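Local coordinates for protein 2,3-dihydroxybenzoate-AMP ligase (Mycobacterium smegmatis, PDB 5KEI) that belongs to the ANL clan of AMP-binding enzymes, pairing a large N-terminal region of several subdomains with a smaller C-terminal domain, at residues Arg97-Leu102 against Ser141-Leu146; Met124-His129 against Pro254-Phe259; Thr297-Val302 against Lys321-Leu326; Leu360-Ile365 against Arg378-Asp383; Leu404-Pro409 against Gly430-Gly435. All coordinates share one frame; numbering follows the deposited sequence.

Interaction 1: residues Arg97-Leu102 against Ser141-Leu146; sequences RVLVQL and SSAVAL
Arg97 lays its side chain along the carbonyl of Ser141, the closing residue of helix 131-141, and can be followed atom by atom. CB lies 3.5 Å from Ser141 O and also faces Ser141 CB. CG passes the same oxygen more loosely, and CD closes to 3.2 Å from Ser141 O. A bend at chi3 (-86°) then turns the guanidinium toward the helix end. NE is placed as a donor to Ser141 O, but the modelled bond is very short and bent, so its details are doubtful. NH1 packs 3.6 Å from Ser142 CB, shares a water with Ser142 OG, and is also bonded to Ser20 OG. A second water stands over one guanidinium face; it accepts from Arg97 N and donates to Ser142 O.

The backbones meet beyond this side chain. Val144 N donates to Arg97 O at 2.9 Å, nearly straight on to the carbonyl, and Leu99 N donates to Ala145 O at 3.1 Å. Leu99 pairs with Leu146 in parallel register: Leu99 CB meets Leu146 CD1 at 3.7 Å, while Leu99 CG rests on Ala143 CB. Strand 97-101 lies between strands 121-124 and 145-149, which helix 131-141 joins in a beta-alpha-beta crossover that skips one strand.

Chemically, a cationic group sits at the C-terminal end of a helix, where carbonyl oxygens gather. Its charge would probably be favoured there by the partial negative charge of the helix end; one water links the guanidinium to Ser142 OG, the other the backbone N of Arg97 to Ser142 O.

Interaction 2: residues Met124-His129 against Pro254-Phe259; sequences MCLPGH and PAAHNF
Leu126 and His257 cross obliquely, and the two branches of the leucine do different work. CD2 faces backbone, 3.6 Å from His257 N, and also approaches His257 CB; CD1 instead comes to the edge of the imidazole, near its plane, 4.2 Å from His257 CD2. The prolines beside them, Pro127 and Pro254, meet at about a right angle, with Pro127 CD 3.6 Å from Pro254 CB. Ala256 points its methyl toward the other segment: CB lies 3.4 Å from Cys125 O and 3.8 Å from Met124 CB.

The imidazole is held from its far side. With CG of His257 anti to the backbone N (chi1 -169°), His257 ND1 accepts from Phe259 N at 2.9 Å with an angle of 172° at the hydrogen, the donor lying near the ring plane. His257 thereby acts as the N-cap of helix 258-262. Type I turns, Leu126 to His129 and Pro254 to His257, shape the two loops. One follows strand 121-124 of the seven-stranded sheet, the other strand 248-251 of the nine-stranded sheet, so the contact joins the two sheets.

A single water donates to both Met124 O and Ala256 O, 2.7 Å from the latter, and is the polar link between these two carbonyls. No direct hydrogen bond crosses the interface, which together with the side-chain contacts implies cohesion that is mainly apolar.

Interaction 3: residues Thr297-Val302 against Lys321-Leu326; sequences TATALV and KTLRLL
Thr297 O takes two backbone donors from the facing segment: Arg324 N at 2.9 Å, tilted from the carbonyl plane, and Leu325 N at 3.1 Å, almost in line with the C=O bond. One residue pair further, Thr299 N donates to Leu325 O at 3.1 Å, and Ala298 CA brings its hydrogen to the same oxygen. These bonds set a parallel register of Ala298 with Leu325 and Thr299 with Leu326.

Side chains fill in around this ladder. Leu326 runs alongside Thr299, both pointing the same way, and its CD1 touches Thr299 CG2 at 3.5 Å and Leu301 CD1 at 3.7 Å. On the other face Ala298 CB meets Leu325 CB more loosely. Arg324 CG, placed between its own N and carbonyl carbon (chi1 69°), presses against Thr297 O at 3.2 Å, and Leu323 CD1 nears that oxygen at 3.7 Å.

A second shell fixes these groups. Asp247 OD1 receives both Thr297 OG1 and, as a salt bridge, Arg324 NE; Cys241 O holds Arg324 NH2, and Leu325 CB lies over one face of the guanidinium. Thr299 OG1 bonds to Leu250 O, which leaves its CG2 for the leucine, while Trp309 of helix 303-310 covers Thr299 and Leu301. That helix lies in the beta-alpha-beta connection between strands 298-301 and 325-328, neighbours in the nine-stranded sheet.

The chemistry implies a strand start pinned by polar groups: a twice-gripped carbonyl and a carboxylate that ties both segments together, giving way to hydrocarbon contact as the strands proceed.

Interaction 4: residues Leu360-Ile365 against Arg378-Asp383; sequences LNYTRI and RPLSPD
Arg364 turns sharply at chi2 (-40°) while Arg378 runs straight from CG to NE, and the bent chain thereby lays its guanidinium flat on the extended one. The group centres are 3.9 Å apart and the planes differ by 13°, although the two chains cross at about a right angle. Such a face-to-face pair of like charges is probably eased by the carbonyls at the edge of the Arg364 group. NH1 of Arg364 donates to Arg378 O at 2.8 Å and to Tyr362 O at 2.9 Å; NH2 of Arg364 donates to Pro379 O at 2.7 Å. Both NH1 acceptors also serve the strand pairing, Arg378 O for Tyr362 N and Tyr362 O for Arg378 N, and on each oxygen the two donors come from opposite faces of the carbonyl plane.

This is an antiparallel edge of the nine-stranded sheet, where strand 378-379 is outermost and strand 360-362 lies next to it. Tyr362 and Arg378 form a hydrogen-bonded pair, Asn361 and Pro379 a non-hydrogen-bonded one.

Asn361 OD1 lies beside the proline ring, 3.3 Å from Pro379 CD, while its ND2 donates to Phe353 O. Leu380 N donates to Leu360 O at 2.9 Å. Leu380 CD2 touches both Leu360 CD1, at 3.7 Å, and the edge of the Tyr362 ring, 4.0 Å from CE2, with Ser237 and Leu240 of helix 227-240 also touching Leu380.

Interaction 5: residues Leu404-Pro409 against Gly430-Gly435; sequences LLVRGP and GFYRSG
Two inner strands of the four-stranded antiparallel sheet, 402-407 and 432-440, meet here, their short segments running at 145° to each other. Arg407 and Phe431 carry the contact at one end. Arg407 CB stands over the face of the phenyl ring, 3.9 Å from the Phe431 centroid, in a CH-pi contact. The chain goes out with CG anti to the backbone N (chi1 -167°) and bends further along, which brings the guanidinium back to the ring: CE1 of Phe431 lies over its centre, the planes 30° apart. Glu385 holds Arg407 NH2 in a salt bridge, while Arg387 makes a cation-pi contact with Phe431.

Along the strands, Val406 and Tyr432 form a hydrogen-bonded pair, with Tyr432 N to Val406 O at 2.7 Å and Val406 N to Tyr432 O at 3.0 Å. Val406 CG1 meets the tyrosine at its ring edge, 3.9 Å from CD2 of Tyr432. On the other face Leu405 CG lies alongside Arg433 CG at 3.7 Å. Ser434 N donates to Leu404 O at 3.1 Å, and the pairing runs on to Asp436, which bonds to the backbone of Leu404.

Regular antiparallel pairing of this kind, with helix 419-425 in the connection between the strands, is consistent with the small beta-rich subdomain of ANL-family N-terminal regions.

In the fold
Along the chain, interactions 1 and 2 interleave, and 3, 4 and 5 then follow in series. Interaction 1 belongs to the seven-stranded sheet, and interaction 2, whose centre is 13 Å away, bridges from that sheet to the loop after strand 248-251 of the nine-stranded one. Gln101 NE2 bonds to Leu126 O and so ties 1 to 2, while Phe259 packs on Ala300 and reaches interaction 3. Interactions 3 and 4 share the nine-stranded sheet, with centres 18 Å apart and Leu325 touching Ile365. Pro409 packs on Ser381 and Asp383, joining 4 to the four-stranded sheet of interaction 5. Consecutive contacts thus connect three sheets into one continuous body.

Interaction 1: residues Arg97-Leu102 against Ser141-Leu146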
# COMPACT_ATOMS: atom_id res chain seq x y z
N ARG A 97 14.48 -5.05 9.20
CA ARG A 97 13.31 -5.24 8.37
C ARG A 97 13.23 -6.69 7.94
O ARG A 97 14.24 -7.35 7.71
CB ARG A 97 13.35 -4.23 7.23
CG ARG A 97 13.56 -2.86 7.90
CD ARG A 97 13.78 -1.71 7.02
NE ARG A 97 15.16 -1.50 6.61
CZ ARG A 97 16.18 -1.19 7.42
NH1 ARG A 97 17.37 -0.98 6.89
NH2 ARG A 97 16.02 -1.12 8.73
N VAL A 98 12.00 -7.20 7.93
CA VAL A 98 11.74 -8.60 7.69
C VAL A 98 10.67 -8.72 6.61
O VAL A 98 9.58 -8.18 6.75
CB VAL A 98 11.28 -9.32 9.00
CG1 VAL A 98 10.87 -10.77 8.72
CG2 VAL A 98 12.40 -9.25 10.07
N LEU A 99 10.99 -9.41 5.53
CA LEU A 99 10.02 -9.60 4.45
C LEU A 99 8.97 -10.60 4.90
O LEU A 99 9.30 -11.67 5.38
CB LEU A 99 10.70 -10.08 3.17
CG LEU A 99 11.72 -9.16 2.52
CD1 LEU A 99 12.25 -9.78 1.22
CD2 LEU A 99 11.13 -7.81 2.24
N VAL A 100 7.71 -10.24 4.74
CA VAL A 100 6.61 -11.13 5.12
C VAL A 100 5.65 -11.44 3.96
O VAL A 100 5.16 -10.52 3.29
CB VAL A 100 5.81 -10.54 6.29
CG1 VAL A 100 4.71 -11.49 6.73
CG2 VAL A 100 6.74 -10.20 7.44
N GLN A 101 5.40 -12.72 3.73
CA GLN A 101 4.48 -13.17 2.68
C GLN A 101 3.68 -14.37 3.17
O GLN A 101 4.10 -15.52 3.00
CB GLN A 101 5.23 -13.50 1.39
CG GLN A 101 4.32 -13.92 0.23
CD GLN A 101 5.04 -14.09 -1.10
OE1 GLN A 101 5.97 -14.90 -1.24
NE2 GLN A 101 4.61 -13.32 -2.09
N LEU A 102 2.53 -14.12 3.78
CA LEU A 102 1.72 -15.16 4.37
C LEU A 102 0.28 -15.18 3.83
O LEU A 102 -0.30 -14.12 3.56
CB LEU A 102 1.69 -15.01 5.89
CG LEU A 102 2.99 -15.23 6.66
CD1 LEU A 102 2.75 -14.96 8.13
CD2 LEU A 102 3.46 -16.65 6.46
N SER A 141 14.96 -2.73 1.50
CA SER A 141 14.71 -2.75 2.93
C SER A 141 15.89 -3.21 3.78
O SER A 141 15.84 -3.10 5.01
CB SER A 141 13.50 -3.64 3.26
OG SER A 141 13.70 -4.97 2.81
N SER A 142 16.93 -3.75 3.14
CA SER A 142 18.02 -4.40 3.88
C SER A 142 17.47 -5.49 4.80
O SER A 142 17.95 -5.67 5.91
CB SER A 142 18.83 -3.39 4.71
OG SER A 142 19.43 -2.41 3.87
N ALA A 143 16.44 -6.19 4.32
CA ALA A 143 15.83 -7.27 5.08
C ALA A 143 16.87 -8.26 5.59
O ALA A 143 17.84 -8.57 4.90
CB ALA A 143 14.78 -7.99 4.24
N VAL A 144 16.66 -8.76 6.81
CA VAL A 144 17.58 -9.71 7.42
C VAL A 144 16.93 -11.09 7.51
O VAL A 144 17.56 -12.08 7.86
CB VAL A 144 18.05 -9.24 8.82
CG1 VAL A 144 18.52 -7.80 8.74
CG2 VAL A 144 16.93 -9.36 9.85
N ALA A 145 15.65 -11.16 7.17
CA ALA A 145 14.92 -12.41 7.24
C ALA A 145 13.71 -12.42 6.31
O ALA A 145 13.40 -11.42 5.67
CB ALA A 145 14.50 -12.70 8.67
N LEU A 146 13.05 -13.57 6.25
CA LEU A 146 11.93 -13.80 5.35
C LEU A 146 10.97 -14.82 5.95
O LEU A 146 11.38 -15.94 6.27
CB LEU A 146 12.44 -14.29 4.00
CG LEU A 146 11.38 -14.83 3.04
CD1 LEU A 146 10.42 -13.74 2.56
CD2 LEU A 146 12.04 -15.52 1.84
O HOH W 1 17.27 -0.46 3.68
O HOH W 2 17.03 -4.74 8.30

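Interaction 2: residues Met124-His129 against Pro254-Phe259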
# COMPACT_ATOMS: atom_id res chain seq x y z
N MET A 124 5.21 -5.78 4.15
CA MET A 124 3.99 -6.52 3.86
C MET A 124 3.87 -6.88 2.38
O MET A 124 3.24 -6.15 1.59
CB MET A 124 2.79 -5.72 4.33
CG MET A 124 2.96 -5.17 5.74
SD MET A 124 3.30 -6.48 6.94
CE MET A 124 1.70 -7.26 7.08
N CYS A 125 4.45 -8.01 2.00
CA CYS A 125 4.38 -8.50 0.62
C CYS A 125 3.04 -9.16 0.34
O CYS A 125 2.43 -9.76 1.22
CB CYS A 125 5.51 -9.49 0.34
SG CYS A 125 7.13 -8.87 0.85
N LEU A 126 2.58 -9.00 -0.90
CA LEU A 126 1.35 -9.60 -1.40
C LEU A 126 1.63 -10.95 -2.05
O LEU A 126 2.75 -11.21 -2.49
CB LEU A 126 0.68 -8.65 -2.39
CG LEU A 126 0.54 -7.28 -1.75
CD1 LEU A 126 -0.00 -6.26 -2.73
CD2 LEU A 126 -0.34 -7.38 -0.49
N PRO A 127 0.61 -11.84 -2.10
CA PRO A 127 0.84 -13.22 -2.58
C PRO A 127 1.24 -13.31 -4.06
O PRO A 127 1.80 -14.33 -4.46
CB PRO A 127 -0.52 -13.90 -2.34
CG PRO A 127 -1.51 -12.78 -2.28
CD PRO A 127 -0.77 -11.63 -1.64
N GLY A 128 0.96 -12.27 -4.84
CA GLY A 128 1.27 -12.26 -6.25
C GLY A 128 2.68 -11.80 -6.57
O GLY A 128 3.07 -11.75 -7.74
N HIS A 129 3.44 -11.45 -5.53
CA HIS A 129 4.85 -11.10 -5.68
C HIS A 129 5.70 -12.35 -5.89
O HIS A 129 5.51 -13.34 -5.18
CB HIS A 129 5.36 -10.34 -4.45
CG HIS A 129 4.81 -8.94 -4.32
ND1 HIS A 129 4.57 -8.35 -3.10
CD2 HIS A 129 4.47 -8.03 -5.26
CE1 HIS A 129 4.10 -7.13 -3.29
NE2 HIS A 129 4.03 -6.91 -4.59
N PRO A 254 -6.11 -10.06 0.20
CA PRO A 254 -4.85 -10.47 0.85
C PRO A 254 -4.53 -9.64 2.09
O PRO A 254 -4.39 -8.42 2.00
CB PRO A 254 -3.80 -10.25 -0.25
CG PRO A 254 -4.46 -9.41 -1.27
CD PRO A 254 -5.91 -9.74 -1.22
N ALA A 255 -4.40 -10.31 3.23
CA ALA A 255 -4.31 -9.64 4.52
C ALA A 255 -3.22 -8.58 4.61
O ALA A 255 -3.32 -7.67 5.43
CB ALA A 255 -4.12 -10.67 5.63
N ALA A 256 -2.18 -8.67 3.78
CA ALA A 256 -1.05 -7.75 3.93
C ALA A 256 -1.29 -6.43 3.21
O ALA A 256 -0.53 -5.47 3.39
CB ALA A 256 0.24 -8.38 3.43
N HIS A 257 -2.33 -6.38 2.39
CA HIS A 257 -2.66 -5.15 1.70
C HIS A 257 -3.26 -4.13 2.67
O HIS A 257 -4.06 -4.50 3.54
CB HIS A 257 -3.63 -5.40 0.55
CG HIS A 257 -3.80 -4.23 -0.36
ND1 HIS A 257 -4.59 -3.14 -0.04
CD2 HIS A 257 -3.27 -3.96 -1.58
CE1 HIS A 257 -4.55 -2.27 -1.02
NE2 HIS A 257 -3.75 -2.73 -1.97
N ASN A 258 -2.87 -2.87 2.52
CA ASN A 258 -3.39 -1.77 3.33
C ASN A 258 -4.91 -1.86 3.58
O ASN A 258 -5.39 -1.65 4.70
CB ASN A 258 -3.06 -0.44 2.66
CG ASN A 258 -3.34 0.74 3.55
OD1 ASN A 258 -3.18 0.66 4.77
ND2 ASN A 258 -3.75 1.86 2.95
N PHE A 259 -5.66 -2.20 2.54
CA PHE A 259 -7.11 -2.09 2.59
C PHE A 259 -7.72 -3.05 3.65
O PHE A 259 -8.40 -2.57 4.55
CB PHE A 259 -7.70 -2.32 1.18
CG PHE A 259 -9.17 -2.02 1.06
CD1 PHE A 259 -9.84 -1.26 2.01
CD2 PHE A 259 -9.89 -2.52 -0.02
CE1 PHE A 259 -11.19 -0.99 1.90
CE2 PHE A 259 -11.27 -2.26 -0.14
CZ PHE A 259 -11.91 -1.48 0.83
O HOH W 3 1.19 -4.09 1.80

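Interaction 3: residues Thr297-Val302 against Lys321-Leu326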
# COMPACT_ATOMS: atom_id res chain seq x y z
N THR A 297 -20.40 -9.44 9.78
CA THR A 297 -21.16 -8.21 9.60
C THR A 297 -20.49 -7.25 8.61
O THR A 297 -21.12 -6.30 8.13
CB THR A 297 -21.35 -7.48 10.95
OG1 THR A 297 -20.10 -6.96 11.39
CG2 THR A 297 -21.93 -8.43 12.01
N ALA A 298 -19.22 -7.49 8.30
CA ALA A 298 -18.44 -6.55 7.50
C ALA A 298 -17.38 -7.24 6.67
O ALA A 298 -16.78 -8.23 7.10
CB ALA A 298 -17.78 -5.49 8.43
N THR A 299 -17.14 -6.73 5.47
CA THR A 299 -16.04 -7.22 4.66
C THR A 299 -15.62 -6.19 3.63
O THR A 299 -16.30 -5.19 3.43
CB THR A 299 -16.37 -8.55 3.96
OG1 THR A 299 -15.19 -9.08 3.35
CG2 THR A 299 -17.46 -8.36 2.90
N ALA A 300 -14.48 -6.42 3.00
CA ALA A 300 -14.01 -5.52 1.96
C ALA A 300 -13.71 -6.33 0.72
O ALA A 300 -13.11 -7.41 0.81
CB ALA A 300 -12.78 -4.75 2.43
N LEU A 301 -14.13 -5.81 -0.43
CA LEU A 301 -13.93 -6.47 -1.72
C LEU A 301 -13.49 -5.46 -2.77
O LEU A 301 -13.45 -4.26 -2.54
CB LEU A 301 -15.21 -7.17 -2.19
CG LEU A 301 -15.91 -8.18 -1.28
CD1 LEU A 301 -17.23 -8.60 -1.87
CD2 LEU A 301 -15.02 -9.38 -1.04
N VAL A 302 -13.19 -5.98 -3.95
CA VAL A 302 -12.83 -5.17 -5.09
C VAL A 302 -14.07 -5.23 -6.00
O VAL A 302 -14.89 -6.12 -5.81
CB VAL A 302 -11.52 -5.71 -5.75
CG1 VAL A 302 -11.79 -6.81 -6.78
CG2 VAL A 302 -10.67 -4.60 -6.32
N LYS A 321 -30.30 -10.22 6.91
CA LYS A 321 -29.12 -11.07 7.04
C LYS A 321 -28.21 -10.41 8.08
O LYS A 321 -28.67 -9.59 8.88
CB LYS A 321 -28.39 -11.29 5.70
CG LYS A 321 -29.15 -10.97 4.37
CD LYS A 321 -30.61 -11.49 4.30
CE LYS A 321 -30.72 -12.97 4.00
NZ LYS A 321 -32.15 -13.35 3.74
N THR A 322 -26.93 -10.76 8.07
CA THR A 322 -26.05 -10.28 9.12
C THR A 322 -25.11 -9.18 8.62
O THR A 322 -24.72 -8.30 9.38
CB THR A 322 -25.23 -11.44 9.73
OG1 THR A 322 -24.28 -10.92 10.68
CG2 THR A 322 -24.50 -12.24 8.65
N LEU A 323 -24.78 -9.23 7.33
CA LEU A 323 -23.90 -8.24 6.71
C LEU A 323 -24.54 -6.83 6.77
O LEU A 323 -25.74 -6.67 6.60
CB LEU A 323 -23.60 -8.66 5.26
CG LEU A 323 -22.42 -8.02 4.53
CD1 LEU A 323 -21.08 -8.43 5.11
CD2 LEU A 323 -22.46 -8.35 3.05
N ARG A 324 -23.72 -5.83 7.05
CA ARG A 324 -24.22 -4.47 7.22
C ARG A 324 -23.29 -3.46 6.57
O ARG A 324 -23.68 -2.33 6.30
CB ARG A 324 -24.36 -4.14 8.70
CG ARG A 324 -23.03 -4.03 9.43
CD ARG A 324 -23.01 -2.78 10.27
NE ARG A 324 -21.77 -2.59 11.01
CZ ARG A 324 -21.03 -1.48 10.96
NH1 ARG A 324 -21.40 -0.46 10.20
NH2 ARG A 324 -19.92 -1.39 11.70
N LEU A 325 -22.04 -3.87 6.35
CA LEU A 325 -21.05 -3.02 5.73
C LEU A 325 -20.27 -3.83 4.70
O LEU A 325 -19.50 -4.72 5.05
CB LEU A 325 -20.09 -2.42 6.76
CG LEU A 325 -18.92 -1.57 6.21
CD1 LEU A 325 -19.41 -0.29 5.56
CD2 LEU A 325 -17.93 -1.25 7.29
N LEU A 326 -20.50 -3.51 3.43
CA LEU A 326 -19.69 -4.01 2.33
C LEU A 326 -18.89 -2.86 1.73
O LEU A 326 -19.43 -2.02 1.03
CB LEU A 326 -20.56 -4.66 1.27
CG LEU A 326 -19.80 -5.17 0.04
CD1 LEU A 326 -18.77 -6.17 0.48
CD2 LEU A 326 -20.76 -5.81 -0.92

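Interaction 4: residues Leu360-Ile365 against Arg378-Asp383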
# COMPACT_ATOMS: atom_id res chain seq x y z
N LEU A 360 -7.15 8.31 2.45
CA LEU A 360 -8.32 7.45 2.33
C LEU A 360 -9.58 8.30 2.13
O LEU A 360 -9.82 9.27 2.86
CB LEU A 360 -8.46 6.56 3.57
CG LEU A 360 -7.35 5.54 3.83
CD1 LEU A 360 -7.46 4.95 5.23
CD2 LEU A 360 -7.42 4.45 2.80
N ASN A 361 -10.37 7.93 1.12
CA ASN A 361 -11.68 8.54 0.89
C ASN A 361 -12.75 7.49 1.09
O ASN A 361 -12.70 6.43 0.47
CB ASN A 361 -11.78 9.14 -0.53
CG ASN A 361 -10.75 10.20 -0.77
OD1 ASN A 361 -10.91 11.34 -0.33
ND2 ASN A 361 -9.66 9.84 -1.46
N TYR A 362 -13.69 7.79 1.99
CA TYR A 362 -14.81 6.90 2.29
C TYR A 362 -16.12 7.62 2.08
O TYR A 362 -16.21 8.83 2.33
CB TYR A 362 -14.81 6.43 3.74
CG TYR A 362 -13.66 5.63 4.25
CD1 TYR A 362 -13.68 4.24 4.22
CD2 TYR A 362 -12.58 6.25 4.85
CE1 TYR A 362 -12.63 3.51 4.73
CE2 TYR A 362 -11.53 5.53 5.34
CZ TYR A 362 -11.57 4.16 5.29
OH TYR A 362 -10.52 3.45 5.81
N THR A 363 -17.14 6.88 1.68
CA THR A 363 -18.50 7.34 1.90
C THR A 363 -18.80 7.09 3.38
O THR A 363 -18.26 6.17 4.00
CB THR A 363 -19.51 6.62 0.99
OG1 THR A 363 -19.25 5.20 0.97
CG2 THR A 363 -19.40 7.16 -0.42
N ARG A 364 -19.64 7.92 3.97
CA ARG A 364 -19.97 7.75 5.39
C ARG A 364 -21.17 6.80 5.54
O ARG A 364 -21.91 6.53 4.58
CB ARG A 364 -20.25 9.11 6.04
CG ARG A 364 -19.11 10.16 5.87
CD ARG A 364 -17.72 9.55 6.00
NE ARG A 364 -16.70 10.46 6.53
CZ ARG A 364 -15.68 10.95 5.83
NH1 ARG A 364 -15.53 10.63 4.55
NH2 ARG A 364 -14.80 11.76 6.41
N ILE A 365 -21.34 6.26 6.75
CA ILE A 365 -22.29 5.16 6.97
C ILE A 365 -23.76 5.54 6.71
O ILE A 365 -24.51 4.76 6.11
CB ILE A 365 -22.16 4.60 8.39
CG1 ILE A 365 -20.81 3.91 8.55
CG2 ILE A 365 -23.28 3.61 8.68
CD1 ILE A 365 -20.55 2.85 7.54
N ARG A 378 -15.07 10.78 0.53
CA ARG A 378 -14.36 12.02 0.80
C ARG A 378 -13.37 11.72 1.93
O ARG A 378 -13.51 10.66 2.57
CB ARG A 378 -15.34 13.19 1.14
CG ARG A 378 -16.19 13.01 2.39
CD ARG A 378 -17.19 14.15 2.62
NE ARG A 378 -18.12 13.78 3.68
CZ ARG A 378 -17.90 13.99 4.98
NH1 ARG A 378 -16.80 14.61 5.36
NH2 ARG A 378 -18.77 13.58 5.89
N PRO A 379 -12.36 12.60 2.16
CA PRO A 379 -11.24 12.27 3.06
C PRO A 379 -11.61 11.89 4.50
O PRO A 379 -12.56 12.39 5.10
CB PRO A 379 -10.39 13.55 3.05
CG PRO A 379 -10.67 14.14 1.72
CD PRO A 379 -12.11 13.87 1.45
N LEU A 380 -10.81 10.97 5.03
CA LEU A 380 -11.02 10.38 6.34
C LEU A 380 -10.81 11.38 7.46
O LEU A 380 -11.55 11.39 8.45
CB LEU A 380 -10.06 9.20 6.52
CG LEU A 380 -9.86 8.52 7.88
CD1 LEU A 380 -11.18 8.04 8.48
CD2 LEU A 380 -8.88 7.36 7.68
N SER A 381 -9.78 12.20 7.30
CA SER A 381 -9.37 13.13 8.32
C SER A 381 -9.71 14.56 7.92
O SER A 381 -9.57 14.93 6.74
CB SER A 381 -7.87 12.99 8.59
OG SER A 381 -7.43 13.85 9.62
N PRO A 382 -10.14 15.37 8.90
CA PRO A 382 -10.32 16.81 8.74
C PRO A 382 -9.06 17.51 8.25
O PRO A 382 -9.15 18.53 7.58
CB PRO A 382 -10.67 17.27 10.16
CG PRO A 382 -11.26 16.05 10.81
CD PRO A 382 -10.47 14.91 10.26
N ASP A 383 -7.89 16.97 8.59
CA ASP A 383 -6.65 17.62 8.21
C ASP A 383 -5.96 16.91 7.04
O ASP A 383 -4.75 17.09 6.82
CB ASP A 383 -5.72 17.72 9.42
CG ASP A 383 -6.21 18.76 10.43
OD1 ASP A 383 -6.02 19.96 10.16
OD2 ASP A 383 -6.79 18.39 11.48

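Interaction 5: residues Leu404-Pro409 against Gly430-Gly435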
# COMPACT_ATOMS: atom_id res chain seq x y z
N LEU A 404 -4.90 14.43 -8.62
CA LEU A 404 -5.00 14.47 -7.17
C LEU A 404 -3.61 14.50 -6.49
O LEU A 404 -2.75 13.67 -6.76
CB LEU A 404 -5.80 13.27 -6.68
CG LEU A 404 -5.86 13.09 -5.17
CD1 LEU A 404 -6.63 14.25 -4.53
CD2 LEU A 404 -6.49 11.74 -4.83
N LEU A 405 -3.41 15.50 -5.63
CA LEU A 405 -2.23 15.60 -4.78
C LEU A 405 -2.70 15.59 -3.33
O LEU A 405 -3.75 16.14 -3.02
CB LEU A 405 -1.46 16.89 -5.07
CG LEU A 405 -0.50 17.07 -6.24
CD1 LEU A 405 -1.12 16.68 -7.59
CD2 LEU A 405 -0.02 18.51 -6.26
N VAL A 406 -1.92 14.98 -2.44
CA VAL A 406 -2.38 14.81 -1.06
C VAL A 406 -1.26 14.94 -0.04
O VAL A 406 -0.11 14.57 -0.29
CB VAL A 406 -3.07 13.44 -0.87
CG1 VAL A 406 -2.10 12.28 -1.21
CG2 VAL A 406 -3.60 13.32 0.55
N ARG A 407 -1.63 15.48 1.12
CA ARG A 407 -0.77 15.58 2.28
C ARG A 407 -1.67 15.52 3.51
O ARG A 407 -2.75 16.09 3.50
CB ARG A 407 0.03 16.87 2.24
CG ARG A 407 1.17 16.93 3.21
CD ARG A 407 1.86 18.28 3.11
NE ARG A 407 1.00 19.38 3.56
CZ ARG A 407 1.30 20.66 3.40
NH1 ARG A 407 2.43 21.00 2.80
NH2 ARG A 407 0.48 21.61 3.82
N GLY A 408 -1.23 14.81 4.55
CA GLY A 408 -2.00 14.72 5.77
C GLY A 408 -1.42 13.81 6.83
O GLY A 408 -0.31 13.28 6.69
N PRO A 409 -2.18 13.59 7.90
CA PRO A 409 -1.72 12.94 9.13
C PRO A 409 -1.31 11.46 8.99
O PRO A 409 -0.81 10.88 9.95
CB PRO A 409 -2.92 13.08 10.08
CG PRO A 409 -4.11 13.25 9.17
CD PRO A 409 -3.59 14.02 7.99
N GLY A 430 5.65 19.10 -0.45
CA GLY A 430 5.54 17.81 0.22
C GLY A 430 4.19 17.13 0.04
O GLY A 430 3.81 16.31 0.87
N PHE A 431 3.46 17.49 -1.02
CA PHE A 431 2.26 16.75 -1.41
C PHE A 431 2.66 15.53 -2.25
O PHE A 431 3.52 15.63 -3.13
CB PHE A 431 1.29 17.63 -2.19
CG PHE A 431 0.50 18.61 -1.33
CD1 PHE A 431 1.08 19.77 -0.87
CD2 PHE A 431 -0.82 18.35 -1.00
CE1 PHE A 431 0.36 20.66 -0.10
CE2 PHE A 431 -1.55 19.24 -0.22
CZ PHE A 431 -0.95 20.39 0.22
N TYR A 432 2.05 14.39 -1.97
CA TYR A 432 2.24 13.21 -2.81
C TYR A 432 1.41 13.34 -4.08
O TYR A 432 0.23 13.66 -4.00
CB TYR A 432 1.86 11.94 -2.05
CG TYR A 432 1.76 10.74 -2.94
CD1 TYR A 432 2.87 10.27 -3.63
CD2 TYR A 432 0.56 10.06 -3.10
CE1 TYR A 432 2.79 9.17 -4.46
CE2 TYR A 432 0.46 8.94 -3.93
CZ TYR A 432 1.58 8.51 -4.61
OH TYR A 432 1.50 7.41 -5.45
N ARG A 433 2.01 13.11 -5.25
CA ARG A 433 1.26 13.09 -6.52
C ARG A 433 0.75 11.68 -6.87
O ARG A 433 1.51 10.78 -7.20
CB ARG A 433 2.13 13.62 -7.66
CG ARG A 433 2.34 15.13 -7.64
CD ARG A 433 2.62 15.68 -9.05
NE ARG A 433 3.71 14.95 -9.69
CZ ARG A 433 4.99 15.18 -9.44
NH1 ARG A 433 5.34 16.11 -8.57
NH2 ARG A 433 5.93 14.47 -10.06
N SER A 434 -0.57 11.51 -6.81
CA SER A 434 -1.20 10.19 -6.88
C SER A 434 -1.24 9.58 -8.27
O SER A 434 -1.29 8.35 -8.41
CB SER A 434 -2.62 10.29 -6.35
OG SER A 434 -3.36 11.22 -7.12
N GLY A 435 -1.25 10.43 -9.28
CA GLY A 435 -1.37 9.95 -10.65
C GLY A 435 -2.82 9.66 -10.99
O GLY A 435 -3.12 9.22 -12.10